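Local atomic coordinates of cellobiose 2-epimerase (PDB entry 5ZIG), a protein that probably catalyses the reversible epimerisation of cellobiose to 4-O-beta-D-glucopyranosyl-D-mannose, converting the reducing-end glucose into mannose. Residues M59-L64 with V126-A131. Residues are numbered along the deposited sequence; the frame is centred on the assembly and turned at random.
Sequences MTARHL and VYALAA. With EDO (1,2-ethanediol), chain E.
A128 packs its methyl group against the backbone of A61, with A128 CB 3.0 Å from A61 O, while the two CB atoms lie 4.0 Å apart. Alanine suits both places because a single methyl lets two helices approach closely: the axes of segments 59-64 and 126-131 come within 8.3 Å of each other, at 26° to one another, with A61 and A128 the residues in register.

L64, one turn after A61 on the same helix, adds the larger side chain. L64 CB also sits 4.0 Å from A128 CB, so the methyl of A128 touches both residues. With CG anti to the backbone N (chi1 -180°), the branch is carried over the carbonyl end of A128, bringing L64 CD2 to 3.6 Å from A128 O. Cutting L64 back to an alanine here would keep the CB contact with A128 but is likely to open a gap beside the A128 carbonyl, where CD2 now packs.

Polar contacts lie to one side of this alanine-leucine interface. O2 of a 1,2-ethanediol, probably from the crystallisation liquor, lies at the edge of the Y127 ring near its plane, hydrogen-bonded to Y127 OH at 2.7 Å, where either could be the donor. Tyrosine suits the place because its ring stacks on W65 while its hydroxyl makes a weak hydrogen bond to R388.

This buried contact joins helices 57-73 and 119-136, consistent with neighbouring helices in the inner layer of the (alpha/alpha)6 barrel of this family. Helix 77-94 packs on L64 and L129, and helix 191-208 receives Y127 and A130.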
loop_
_atom_site.group_PDB
_atom_site.type_symbol
_atom_site.label_atom_id
_atom_site.label_comp_id
_atom_site.label_asym_id
_atom_site.label_seq_id
_atom_site.Cartn_x
_atom_site.Cartn_y
_atom_site.Cartn_z
ATOM N N MET A 59 2.112 -2.214 -10.383
ATOM C CA MET A 59 3.555 -2.011 -10.264
ATOM C C MET A 59 3.982 -0.684 -10.886
ATOM O O MET A 59 4.771 0.064 -10.297
ATOM C CB MET A 59 4.292 -3.184 -10.909
ATOM C CG MET A 59 5.800 -3.067 -10.942
ATOM S SD MET A 59 6.433 -3.658 -12.533
ATOM C CE MET A 59 5.818 -2.357 -13.595
ATOM N N THR A 60 3.441 -0.360 -12.060
ATOM C CA THR A 60 3.799 0.888 -12.726
ATOM C C THR A 60 3.333 2.098 -11.925
ATOM O O THR A 60 4.048 3.102 -11.836
ATOM C CB THR A 60 3.191 0.902 -14.127
ATOM O OG1 THR A 60 3.719 -0.208 -14.870
ATOM C CG2 THR A 60 3.496 2.225 -14.857
ATOM N N ALA A 61 2.127 2.030 -11.354
ATOM C CA ALA A 61 1.627 3.138 -10.543
ATOM C C ALA A 61 2.395 3.256 -9.227
ATOM O O ALA A 61 2.642 4.368 -8.742
ATOM C CB ALA A 61 0.134 2.962 -10.282
ATOM N N ARG A 62 2.783 2.125 -8.638
ATOM C CA ARG A 62 3.614 2.164 -7.431
ATOM C C ARG A 62 4.944 2.864 -7.695
ATOM O O ARG A 62 5.382 3.694 -6.887
ATOM C CB ARG A 62 3.828 0.752 -6.896
ATOM C CG ARG A 62 2.582 0.215 -6.191
ATOM C CD ARG A 62 2.767 -1.182 -5.656
ATOM N NE ARG A 62 1.568 -1.668 -4.970
ATOM C CZ ARG A 62 1.475 -2.868 -4.394
ATOM N NH1 ARG A 62 2.516 -3.694 -4.396
ATOM N NH2 ARG A 62 0.357 -3.231 -3.784
ATOM N N HIS A 63 5.584 2.575 -8.837
ATOM C CA HIS A 63 6.825 3.269 -9.169
ATOM C C HIS A 63 6.585 4.751 -9.412
ATOM O O HIS A 63 7.401 5.590 -9.005
ATOM C CB HIS A 63 7.491 2.624 -10.383
ATOM C CG HIS A 63 8.080 1.275 -10.097
ATOM N ND1 HIS A 63 8.782 0.996 -8.941
ATOM C CD2 HIS A 63 8.037 0.118 -10.800
ATOM C CE1 HIS A 63 9.164 -0.272 -8.956
ATOM N NE2 HIS A 63 8.734 -0.823 -10.080
ATOM N N LEU A 64 5.472 5.098 -10.074
ATOM C CA LEU A 64 5.121 6.510 -10.205
ATOM C C LEU A 64 4.980 7.174 -8.837
ATOM O O LEU A 64 5.516 8.266 -8.609
ATOM C CB LEU A 64 3.828 6.677 -11.005
ATOM C CG LEU A 64 3.468 8.177 -11.143
ATOM C CD1 LEU A 64 4.644 8.970 -11.722
ATOM C CD2 LEU A 64 2.173 8.461 -11.953
ATOM N N VAL A 126 -5.002 6.486 -9.245
ATOM C CA VAL A 126 -5.399 7.770 -8.676
ATOM C C VAL A 126 -4.373 8.208 -7.632
ATOM O O VAL A 126 -3.809 9.307 -7.714
ATOM C CB VAL A 126 -6.822 7.679 -8.098
ATOM C CG1 VAL A 126 -7.120 8.867 -7.133
ATOM C CG2 VAL A 126 -7.851 7.601 -9.230
ATOM N N TYR A 127 -4.071 7.310 -6.686
ATOM C CA TYR A 127 -3.043 7.533 -5.655
ATOM C C TYR A 127 -1.745 8.071 -6.251
ATOM O O TYR A 127 -1.236 9.114 -5.831
ATOM C CB TYR A 127 -2.799 6.205 -4.925
ATOM C CG TYR A 127 -1.877 6.201 -3.706
ATOM C CD1 TYR A 127 -2.104 7.032 -2.613
ATOM C CD2 TYR A 127 -0.803 5.298 -3.635
ATOM C CE1 TYR A 127 -1.240 6.980 -1.457
ATOM C CE2 TYR A 127 0.018 5.231 -2.528
ATOM C CZ TYR A 127 -0.195 6.072 -1.439
ATOM O OH TYR A 127 0.671 5.996 -0.359
ATOM N N ALA A 128 -1.227 7.398 -7.279
ATOM C CA ALA A 128 0.048 7.776 -7.869
ATOM C C ALA A 128 -0.040 9.035 -8.719
ATOM O O ALA A 128 0.943 9.783 -8.805
ATOM C CB ALA A 128 0.602 6.630 -8.715
ATOM N N LEU A 129 -1.176 9.273 -9.386
ATOM C CA LEU A 129 -1.296 10.470 -10.213
ATOM C C LEU A 129 -1.381 11.726 -9.368
ATOM O O LEU A 129 -0.889 12.784 -9.777
ATOM C CB LEU A 129 -2.527 10.373 -11.115
ATOM C CG LEU A 129 -2.391 9.478 -12.345
ATOM C CD1 LEU A 129 -3.757 8.903 -12.717
ATOM C CD2 LEU A 129 -1.800 10.259 -13.505
ATOM N N ALA A 130 -2.022 11.631 -8.202
ATOM C CA ALA A 130 -2.055 12.750 -7.274
ATOM C C ALA A 130 -0.654 13.067 -6.765
ATOM O O ALA A 130 -0.246 14.234 -6.730
ATOM C CB ALA A 130 -3.006 12.429 -6.116
ATOM N N ALA A 131 0.113 12.028 -6.416
ATOM C CA ALA A 131 1.494 12.237 -6.004
ATOM C C ALA A 131 2.299 12.888 -7.116
ATOM O O ALA A 131 3.066 13.827 -6.870
ATOM C CB ALA A 131 2.111 10.904 -5.587
HETATM C C1 EDO E . 0.740 8.173 3.052
HETATM O O1 EDO E . 0.878 8.731 1.739
HETATM C C2 EDO E . -0.524 7.329 3.098
HETATM O O2 EDO E . -0.770 6.857 1.770
#